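Local coordinates for ABC transporter, substrate binding protein (Aeropyrum pernix, PDB 3EAF) that probably captures a small solute outside the cell and delivers it to an ABC transporter for import, and carries a bound magnesium ion, at residues A[94-99]-A[113-118]; A[191-196]-A[219-224]; A[252-257]-A[350-355]. All blocks are in the same frame, centred on the assembly; numbering follows the deposited sequence.

Interaction 1 of 3, residues A[94-99]-A[113-118]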
loop_
_atom_site.group_PDB
_atom_site.type_symbol
_atom_site.label_atom_id
_atom_site.label_comp_id
_atom_site.label_asym_id
_atom_site.label_seq_id
_atom_site.Cartn_x
_atom_site.Cartn_y
_atom_site.Cartn_z
ATOM N N GLN A 94 19.260 5.930 -6.468
ATOM C CA GLN A 94 20.237 4.853 -6.603
ATOM C C GLN A 94 19.729 3.697 -7.492
ATOM O O GLN A 94 20.477 3.194 -8.332
ATOM C CB GLN A 94 20.677 4.341 -5.223
ATOM C CG GLN A 94 21.936 3.455 -5.246
ATOM C CD GLN A 94 23.153 4.163 -5.832
ATOM O OE1 GLN A 94 23.486 5.281 -5.434
ATOM N NE2 GLN A 94 23.823 3.511 -6.780
ATOM N N VAL A 95 18.468 3.294 -7.315
ATOM C CA VAL A 95 17.892 2.213 -8.141
ATOM C C VAL A 95 17.768 2.613 -9.620
ATOM O O VAL A 95 17.808 1.761 -10.508
ATOM C CB VAL A 95 16.541 1.651 -7.584
ATOM C CG1 VAL A 95 16.681 1.267 -6.109
ATOM C CG2 VAL A 95 15.396 2.629 -7.773
ATOM N N ASP A 96 17.635 3.913 -9.874
ATOM C CA ASP A 96 17.654 4.434 -11.238
ATOM C C ASP A 96 19.059 4.281 -11.826
ATOM O O ASP A 96 19.226 3.735 -12.911
ATOM C CB ASP A 96 17.197 5.901 -11.270
ATOM C CG ASP A 96 17.348 6.532 -12.646
ATOM O OD1 ASP A 96 16.865 5.942 -13.640
ATOM O OD2 ASP A 96 17.944 7.626 -12.737
ATOM N N THR A 97 20.059 4.754 -11.083
ATOM C CA THR A 97 21.470 4.580 -11.438
ATOM C C THR A 97 21.799 3.108 -11.721
ATOM O O THR A 97 22.379 2.781 -12.761
ATOM C CB THR A 97 22.377 5.129 -10.316
ATOM O OG1 THR A 97 22.094 6.520 -10.120
ATOM C CG2 THR A 97 23.848 4.963 -10.660
ATOM N N ASP A 98 21.386 2.231 -10.805
ATOM C CA ASP A 98 21.676 0.800 -10.878
ATOM C C ASP A 98 20.753 0.004 -11.803
ATOM O O ASP A 98 21.000 -1.179 -12.059
ATOM C CB ASP A 98 21.657 0.195 -9.479
ATOM C CG ASP A 98 22.728 0.775 -8.585
ATOM O OD1 ASP A 98 23.773 1.211 -9.122
ATOM O OD2 ASP A 98 22.525 0.791 -7.352
ATOM N N LYS A 99 19.695 0.653 -12.285
ATOM C CA LYS A 99 18.727 0.046 -13.208
ATOM C C LYS A 99 18.024 -1.178 -12.629
ATOM O O LYS A 99 17.912 -2.217 -13.289
ATOM C CB LYS A 99 19.378 -0.290 -14.559
ATOM C CG LYS A 99 20.012 0.894 -15.265
ATOM C CD LYS A 99 20.109 0.618 -16.763
ATOM C CE LYS A 99 21.341 1.252 -17.393
ATOM N NZ LYS A 99 21.333 2.731 -17.290
ATOM N N VAL A 113 7.808 10.109 -10.039
ATOM C CA VAL A 113 8.727 10.708 -11.010
ATOM C C VAL A 113 10.089 9.993 -11.068
ATOM O O VAL A 113 10.983 10.396 -11.824
ATOM C CB VAL A 113 8.941 12.229 -10.747
ATOM C CG1 VAL A 113 7.663 12.998 -11.015
ATOM C CG2 VAL A 113 9.450 12.479 -9.319
ATOM N N LYS A 114 10.230 8.930 -10.277
ATOM C CA LYS A 114 11.476 8.161 -10.231
ATOM C C LYS A 114 11.364 7.006 -11.221
ATOM O O LYS A 114 10.447 6.197 -11.117
ATOM C CB LYS A 114 11.754 7.652 -8.811
ATOM C CG LYS A 114 11.770 8.735 -7.726
ATOM C CD LYS A 114 12.953 9.675 -7.891
ATOM C CE LYS A 114 13.028 10.677 -6.749
ATOM N NZ LYS A 114 13.994 11.774 -7.039
ATOM N N PRO A 115 12.281 6.945 -12.205
ATOM C CA PRO A 115 12.080 6.066 -13.365
ATOM C C PRO A 115 11.934 4.567 -13.076
ATOM O O PRO A 115 11.294 3.877 -13.849
ATOM C CB PRO A 115 13.324 6.331 -14.230
ATOM C CG PRO A 115 13.796 7.703 -13.795
ATOM C CD PRO A 115 13.542 7.702 -12.311
ATOM N N PHE A 116 12.518 4.062 -11.994
ATOM C CA PHE A 116 12.488 2.616 -11.743
ATOM C C PHE A 116 11.541 2.182 -10.627
ATOM O O PHE A 116 11.484 0.997 -10.296
ATOM C CB PHE A 116 13.908 2.061 -11.530
ATOM C CG PHE A 116 14.655 1.835 -12.813
ATOM C CD1 PHE A 116 14.714 0.562 -13.384
ATOM C CD2 PHE A 116 15.264 2.901 -13.482
ATOM C CE1 PHE A 116 15.394 0.348 -14.590
ATOM C CE2 PHE A 116 15.953 2.698 -14.685
ATOM C CZ PHE A 116 16.011 1.414 -15.242
ATOM N N ASN A 117 10.780 3.134 -10.077
ATOM C CA ASN A 117 9.822 2.833 -9.013
ATOM C C ASN A 117 8.384 2.689 -9.509
ATOM O O ASN A 117 7.875 3.545 -10.243
ATOM C CB ASN A 117 9.904 3.874 -7.893
ATOM C CG ASN A 117 11.218 3.801 -7.124
ATOM O OD1 ASN A 117 11.329 3.100 -6.110
ATOM N ND2 ASN A 117 12.223 4.500 -7.616
ATOM N N PHE A 118 7.745 1.590 -9.105
ATOM C CA PHE A 118 6.374 1.269 -9.500
ATOM C C PHE A 118 5.624 0.700 -8.295
ATOM O O PHE A 118 6.224 0.124 -7.391
ATOM C CB PHE A 118 6.352 0.220 -10.623
ATOM C CG PHE A 118 7.018 0.656 -11.900
ATOM C CD1 PHE A 118 6.269 1.213 -12.936
ATOM C CD2 PHE A 118 8.389 0.474 -12.088
ATOM C CE1 PHE A 118 6.879 1.609 -14.128
ATOM C CE2 PHE A 118 9.010 0.861 -13.279
ATOM C CZ PHE A 118 8.254 1.423 -14.305
#
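Phe116 lays its ring against the last turn of helix 85-98, which ends in a Schellman motif at Lys99. The contact belongs to one lobe of a periplasmic-binding-protein fold. Here a type I turn, Lys114 to Asn117, leads into edge strand 117-118 of the lobe's sheet. The Phe116 side chain can be followed outward. Phe116 CB sits near Val95, 4.1 Å from Val95 CG2. Phe116 CG lies 3.9 Å from Val95 O, which rests over one ring face. With CG anti to the carbonyl carbon (chi1 -80°), the ring points at the helix end. At the edge, CD2 and CE2 meet the carboxylate of Asp96, and Asp96 OD1 comes in near the ring plane, 3.4 Å from Phe116 CD2. The carboxylate and ring planes stand 41° apart. Over the face, the carbonyl carbon of Lys99 packs on CD1 and CE1. At the tip, CZ touches CB of Lys99. The CA of Lys99 makes a CH-pi contact over the same face as Val95 O, 3.8 Å from the Phe116 ring centroid and offset toward the rim. The positive phi of Lys99 belongs to the turn that presents this CA.

Asp96 also packs on Pro115. Its CG is anti to the backbone N (chi1 174°), and this brings Asp96 OD1 to 3.5 Å from Pro115 CG, a van der Waals contact. Outside the two segments, Phe116 also touches Lys321 of helix 317-326, whose last turn carries the magnesium ligand Glu325. At the strand end of the contact, Val95 CG2 lies 3.7 Å from Asn117 ND2.

Interaction 2 of 3, residues A[191-196]-A[219-224]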
loop_
_atom_site.group_PDB
_atom_site.type_symbol
_atom_site.label_atom_id
_atom_site.label_comp_id
_atom_site.label_asym_id
_atom_site.label_seq_id
_atom_site.Cartn_x
_atom_site.Cartn_y
_atom_site.Cartn_z
ATOM N N ILE A 191 -4.242 11.714 22.403
ATOM C CA ILE A 191 -4.556 12.308 21.098
ATOM C C ILE A 191 -6.064 12.446 20.914
ATOM O O ILE A 191 -6.531 13.473 20.443
ATOM C CB ILE A 191 -3.917 11.509 19.911
ATOM C CG1 ILE A 191 -2.392 11.659 19.905
ATOM C CG2 ILE A 191 -4.508 11.921 18.548
ATOM C CD1 ILE A 191 -1.871 13.091 20.070
ATOM N N ALA A 192 -6.814 11.413 21.289
ATOM C CA ALA A 192 -8.274 11.460 21.195
ATOM C C ALA A 192 -8.845 12.611 22.032
ATOM O O ALA A 192 -9.752 13.316 21.587
ATOM C CB ALA A 192 -8.889 10.136 21.608
ATOM N N ARG A 193 -8.304 12.789 23.237
ATOM C CA ARG A 193 -8.717 13.878 24.134
ATOM C C ARG A 193 -8.317 15.265 23.615
ATOM O O ARG A 193 -9.070 16.225 23.774
ATOM C CB ARG A 193 -8.199 13.642 25.563
ATOM C CG ARG A 193 -9.038 12.629 26.333
ATOM C CD ARG A 193 -8.643 12.505 27.793
ATOM N NE ARG A 193 -9.563 11.625 28.522
ATOM C CZ ARG A 193 -9.326 10.349 28.822
ATOM N NH1 ARG A 193 -10.241 9.650 29.486
ATOM N NH2 ARG A 193 -8.183 9.763 28.468
ATOM N N GLU A 194 -7.145 15.362 22.984
ATOM C CA GLU A 194 -6.727 16.596 22.306
ATOM C C GLU A 194 -7.685 16.964 21.171
ATOM O O GLU A 194 -8.090 18.117 21.047
ATOM C CB GLU A 194 -5.318 16.459 21.732
ATOM C CG GLU A 194 -4.201 16.619 22.728
ATOM C CD GLU A 194 -2.837 16.348 22.118
ATOM O OE1 GLU A 194 -2.726 16.291 20.871
ATOM O OE2 GLU A 194 -1.867 16.188 22.891
HETATM N N MSE A 195 -8.038 15.980 20.348
HETATM C CA MSE A 195 -8.962 16.198 19.229
HETATM C C MSE A 195 -10.376 16.521 19.692
HETATM O O MSE A 195 -11.066 17.332 19.076
HETATM C CB MSE A 195 -8.979 14.994 18.289
HETATM C CG MSE A 195 -7.656 14.761 17.589
HETATM SE SE MSE A 195 -7.741 13.371 16.238
HETATM C CE MSE A 195 -8.555 11.959 17.322
ATOM N N LEU A 196 -10.790 15.892 20.787
ATOM C CA LEU A 196 -12.102 16.128 21.381
ATOM C C LEU A 196 -12.368 17.617 21.636
ATOM O O LEU A 196 -13.476 18.097 21.409
ATOM C CB LEU A 196 -12.255 15.304 22.668
ATOM C CG LEU A 196 -13.573 15.299 23.446
ATOM C CD1 LEU A 196 -14.743 14.818 22.595
ATOM C CD2 LEU A 196 -13.429 14.451 24.695
HETATM N N MSE A 219 -11.097 6.984 20.807
HETATM C CA MSE A 219 -12.077 7.995 20.434
HETATM C C MSE A 219 -13.435 7.650 21.038
HETATM O O MSE A 219 -14.079 8.498 21.656
HETATM C CB MSE A 219 -12.164 8.131 18.909
HETATM C CG MSE A 219 -10.998 8.899 18.285
HETATM SE SE MSE A 219 -10.897 8.675 16.349
HETATM C CE MSE A 219 -12.702 9.288 15.872
ATOM N N ALA A 220 -13.840 6.390 20.894
ATOM C CA ALA A 220 -15.117 5.925 21.426
ATOM C C ALA A 220 -15.134 5.940 22.956
ATOM O O ALA A 220 -16.143 6.289 23.562
ATOM C CB ALA A 220 -15.439 4.535 20.895
ATOM N N LYS A 221 -14.012 5.567 23.567
ATOM C CA LYS A 221 -13.892 5.523 25.018
ATOM C C LYS A 221 -14.015 6.916 25.666
ATOM O O LYS A 221 -14.634 7.053 26.729
ATOM C CB LYS A 221 -12.571 4.863 25.422
ATOM C CG LYS A 221 -12.397 4.639 26.923
ATOM C CD LYS A 221 -10.956 4.290 27.241
ATOM C CE LYS A 221 -10.698 4.203 28.740
ATOM N NZ LYS A 221 -10.553 5.553 29.351
ATOM N N VAL A 222 -13.435 7.932 25.023
ATOM C CA VAL A 222 -13.404 9.293 25.583
ATOM C C VAL A 222 -14.594 10.146 25.133
ATOM O O VAL A 222 -14.793 11.260 25.629
ATOM C CB VAL A 222 -12.058 10.037 25.292
ATOM C CG1 VAL A 222 -10.864 9.169 25.680
ATOM C CG2 VAL A 222 -11.963 10.480 23.829
ATOM N N GLY A 223 -15.375 9.628 24.190
ATOM C CA GLY A 223 -16.587 10.304 23.757
ATOM C C GLY A 223 -16.446 11.221 22.559
ATOM O O GLY A 223 -17.303 12.073 22.339
ATOM N N LEU A 224 -15.376 11.057 21.782
ATOM C CA LEU A 224 -15.266 11.749 20.495
ATOM C C LEU A 224 -16.009 10.954 19.426
ATOM O O LEU A 224 -15.500 9.952 18.904
ATOM C CB LEU A 224 -13.806 11.988 20.092
ATOM C CG LEU A 224 -13.536 12.604 18.707
ATOM C CD1 LEU A 224 -14.258 13.934 18.515
ATOM C CD2 LEU A 224 -12.050 12.773 18.498
#
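Val222 wedges its two methyls against helix 185-196 from the end of helix 209-222. Its CG1 sits under the guanidinium of Arg193, over the centre of one face, 3.7 Å from Arg193 CZ. Its CG2 points the other way along the helix and reaches Ala192 CB at 3.8 Å. The two methyls thus serve two consecutive helix residues, Ala192 and Arg193. The Arg193 chain is extended from CG to NE, which lays the flat group across the valine.

Leu196 grips the point where the second helix ends. Its CG is anti to the backbone N (chi1 -176°), and the two methyls part from there. Leu196 CD2 comes to 3.6 Å from Val222 O. Leu196 CD1 packs on Leu224, 3.9 Å from Leu224 CB, and lies beside Gly223 O. Gly223 has positive phi and turns the chain out of the helix, so that Leu224 points back at helix 185-196.

Leu224 answers with CD2, which fits against Met195, a selenomethionine. Leu224 CD2 lies 3.8 Å from Met195 CE, and about as far from Met195 CB. Met195 CE also reaches CG of Met219, another selenomethionine, 4.0 Å away, while Ala192 CB closes on the same CG. The sheet lies against these side chains: both Met195 and Met219 touch Val203 of strand 202-205. The contact thus joins neighbouring helices on one side of the parallel part of the second lobe's alpha/beta sheet.

At the exposed rim, Arg193 NH1 and Lys221 NZ stand 4.1 Å apart. Glu189 OE1 forms long, weak ion pairs with Arg193 NH2 and Lys221 NZ. Cohesion between the segments therefore comes from apolar packing, and any repulsion between the two like charges is probably eased by Glu189.

Interaction 3 of 3, residues A[252-257]-A[350-355]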
loop_
_atom_site.group_PDB
_atom_site.type_symbol
_atom_site.label_atom_id
_atom_site.label_comp_id
_atom_site.label_asym_id
_atom_site.label_seq_id
_atom_site.Cartn_x
_atom_site.Cartn_y
_atom_site.Cartn_z
ATOM N N PHE A 252 -13.837 3.792 8.658
ATOM C CA PHE A 252 -13.726 3.439 7.252
ATOM C C PHE A 252 -12.264 3.228 6.877
ATOM O O PHE A 252 -11.383 3.949 7.360
ATOM C CB PHE A 252 -14.337 4.539 6.377
ATOM C CG PHE A 252 -15.832 4.713 6.559
ATOM C CD1 PHE A 252 -16.730 4.028 5.740
ATOM C CD2 PHE A 252 -16.333 5.561 7.547
ATOM C CE1 PHE A 252 -18.103 4.180 5.902
ATOM C CE2 PHE A 252 -17.707 5.721 7.724
ATOM C CZ PHE A 252 -18.594 5.022 6.902
ATOM N N GLY A 253 -12.013 2.246 6.016
ATOM C CA GLY A 253 -10.674 1.976 5.525
ATOM C C GLY A 253 -10.609 2.133 4.024
ATOM O O GLY A 253 -11.563 1.804 3.313
ATOM N N ILE A 254 -9.487 2.649 3.543
ATOM C CA ILE A 254 -9.238 2.731 2.113
ATOM C C ILE A 254 -8.504 1.464 1.688
ATOM O O ILE A 254 -7.683 0.937 2.443
ATOM C CB ILE A 254 -8.378 3.977 1.765
ATOM C CG1 ILE A 254 -9.082 5.267 2.205
ATOM C CG2 ILE A 254 -8.031 4.023 0.272
ATOM C CD1 ILE A 254 -8.180 6.504 2.177
ATOM N N SER A 255 -8.806 0.969 0.489
ATOM C CA SER A 255 -8.001 -0.080 -0.122
ATOM C C SER A 255 -8.131 -0.029 -1.633
ATOM O O SER A 255 -9.249 -0.053 -2.154
ATOM C CB SER A 255 -8.407 -1.465 0.390
ATOM O OG SER A 255 -7.645 -2.471 -0.253
ATOM N N PRO A 256 -6.995 0.054 -2.347
ATOM C CA PRO A 256 -6.996 -0.086 -3.811
ATOM C C PRO A 256 -7.298 -1.518 -4.291
ATOM O O PRO A 256 -7.557 -1.731 -5.488
ATOM C CB PRO A 256 -5.565 0.312 -4.206
ATOM C CG PRO A 256 -4.988 1.003 -2.991
ATOM C CD PRO A 256 -5.643 0.326 -1.829
ATOM N N PHE A 257 -7.288 -2.473 -3.359
ATOM C CA PHE A 257 -7.386 -3.900 -3.670
ATOM C C PHE A 257 -8.597 -4.489 -2.970
ATOM O O PHE A 257 -8.856 -4.178 -1.799
ATOM C CB PHE A 257 -6.127 -4.647 -3.192
ATOM C CG PHE A 257 -4.847 -3.878 -3.402
ATOM C CD1 PHE A 257 -4.194 -3.913 -4.629
ATOM C CD2 PHE A 257 -4.306 -3.109 -2.376
ATOM C CE1 PHE A 257 -3.028 -3.201 -4.837
ATOM C CE2 PHE A 257 -3.132 -2.395 -2.570
ATOM C CZ PHE A 257 -2.495 -2.435 -3.806
ATOM N N ARG A 350 -6.397 5.845 -10.215
ATOM C CA ARG A 350 -6.762 6.808 -9.165
ATOM C C ARG A 350 -7.787 6.304 -8.148
ATOM O O ARG A 350 -7.758 6.712 -6.982
ATOM C CB ARG A 350 -7.262 8.125 -9.773
ATOM C CG ARG A 350 -6.210 8.911 -10.534
ATOM C CD ARG A 350 -6.749 10.239 -11.059
ATOM N NE ARG A 350 -6.761 11.306 -10.051
ATOM C CZ ARG A 350 -7.862 11.889 -9.568
ATOM N NH1 ARG A 350 -9.072 11.510 -9.981
ATOM N NH2 ARG A 350 -7.757 12.864 -8.669
ATOM N N LYS A 351 -8.701 5.439 -8.574
ATOM C CA LYS A 351 -9.814 5.082 -7.693
ATOM C C LYS A 351 -9.456 4.013 -6.656
ATOM O O LYS A 351 -8.469 3.296 -6.802
ATOM C CB LYS A 351 -11.073 4.716 -8.485
ATOM C CG LYS A 351 -10.997 3.448 -9.303
ATOM C CD LYS A 351 -12.310 3.250 -10.080
ATOM C CE LYS A 351 -12.414 4.195 -11.274
ATOM N NZ LYS A 351 -13.574 3.830 -12.161
ATOM N N VAL A 352 -10.259 3.952 -5.597
ATOM C CA VAL A 352 -10.055 3.013 -4.496
ATOM C C VAL A 352 -11.374 2.416 -4.041
ATOM O O VAL A 352 -12.438 2.963 -4.334
ATOM C CB VAL A 352 -9.376 3.685 -3.270
ATOM C CG1 VAL A 352 -7.953 4.094 -3.602
ATOM C CG2 VAL A 352 -10.201 4.875 -2.748
ATOM N N PHE A 353 -11.298 1.283 -3.346
ATOM C CA PHE A 353 -12.448 0.754 -2.618
ATOM C C PHE A 353 -12.500 1.411 -1.247
ATOM O O PHE A 353 -11.468 1.758 -0.681
ATOM C CB PHE A 353 -12.356 -0.764 -2.444
ATOM C CG PHE A 353 -12.324 -1.535 -3.739
ATOM C CD1 PHE A 353 -13.486 -1.710 -4.496
ATOM C CD2 PHE A 353 -11.138 -2.115 -4.186
ATOM C CE1 PHE A 353 -13.460 -2.450 -5.692
ATOM C CE2 PHE A 353 -11.099 -2.851 -5.379
ATOM C CZ PHE A 353 -12.265 -3.011 -6.136
ATOM N N ILE A 354 -13.706 1.584 -0.719
ATOM C CA ILE A 354 -13.886 2.031 0.652
ATOM C C ILE A 354 -14.613 0.933 1.407
ATOM O O ILE A 354 -15.604 0.381 0.916
ATOM C CB ILE A 354 -14.683 3.368 0.736
ATOM C CG1 ILE A 354 -13.932 4.514 0.023
ATOM C CG2 ILE A 354 -15.025 3.711 2.199
ATOM C CD1 ILE A 354 -12.634 4.969 0.686
ATOM N N ILE A 355 -14.120 0.627 2.602
ATOM C CA ILE A 355 -14.669 -0.443 3.421
ATOM C C ILE A 355 -15.136 0.144 4.740
ATOM O O ILE A 355 -14.414 0.929 5.367
ATOM C CB ILE A 355 -13.620 -1.584 3.665
ATOM C CG1 ILE A 355 -13.156 -2.190 2.334
ATOM C CG2 ILE A 355 -14.170 -2.675 4.578
ATOM C CD1 ILE A 355 -11.974 -1.451 1.718
#
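Ile254 and Ile354 lie side by side and point the same way, with Ile254 CG1 3.9 Å from Ile354 CD1. They form the non-hydrogen-bonded pair at the middle of two antiparallel strands. Ile254 CG2 is anti to its own backbone N, and this turns it to Val352, 3.8 Å from Val352 CB. Ile354 CG2 reaches in the other direction to Phe252 CD1, and these two side chains meet at a slant. Helix 124-139 packs over this face: Gln127 touches Ile254 and Val352, and Phe134 meets the Phe252 ring.

The other face carries Ser255, Phe353 and Ile355. Ile355 CD1 bends over Gly253, where there is no side chain, and comes to 3.8 Å from Ser255 CB. Phe353 sets its ring edge against Ser255 O and runs on along Pro256 and Phe257.

In the seven-stranded sheet of this lobe, strand 251-255 is the last of the five parallel strands. Strand 352-357 is added beside it in the reverse direction, with an angle of 158° between the two directions. A periplasmic-binding-protein lobe is here extended by chain that returns from far along the sequence.

Four backbone bonds join the strands. Gly253 and Ile355 exchange two, with Gly253 N 2.8 Å from Ile355 O, and both lie in the carbonyl plane. Ser255 and Phe353 exchange the other two, whose donors are tilted from that plane. The bond from Phe353 N to Ser255 O is short at 2.7 Å but bent, with an angle of 142°. Beyond it, strand 251-255 gives way to loop at Pro256. There the Ser255 hydroxyl, OG, donates to Phe257 O at 2.6 Å, along a lone pair of that carbonyl.

From the N terminus, interaction 1 comes first. It closes a short loop holding strand 101-104 and sets edge strand 117-118 of the six-stranded sheet against helix 85-98. Interaction 2 closes a loop that holds strand 202-205 and most of helix 209-222, and sets that helix's end against helix 185-196. Interaction 3 opens last and closes the longest loop, with 92 residues between its segments, bringing strand 352-357 back beside strand 251-255. The three are in series, so none nests or crosses. Interactions 2 and 3 both serve the seven-stranded sheet, with centres about 25 Å apart. Interaction 1 belongs to the other sheet, its centre about 43 Å from interaction 2's and about 27 Å from interaction 3's.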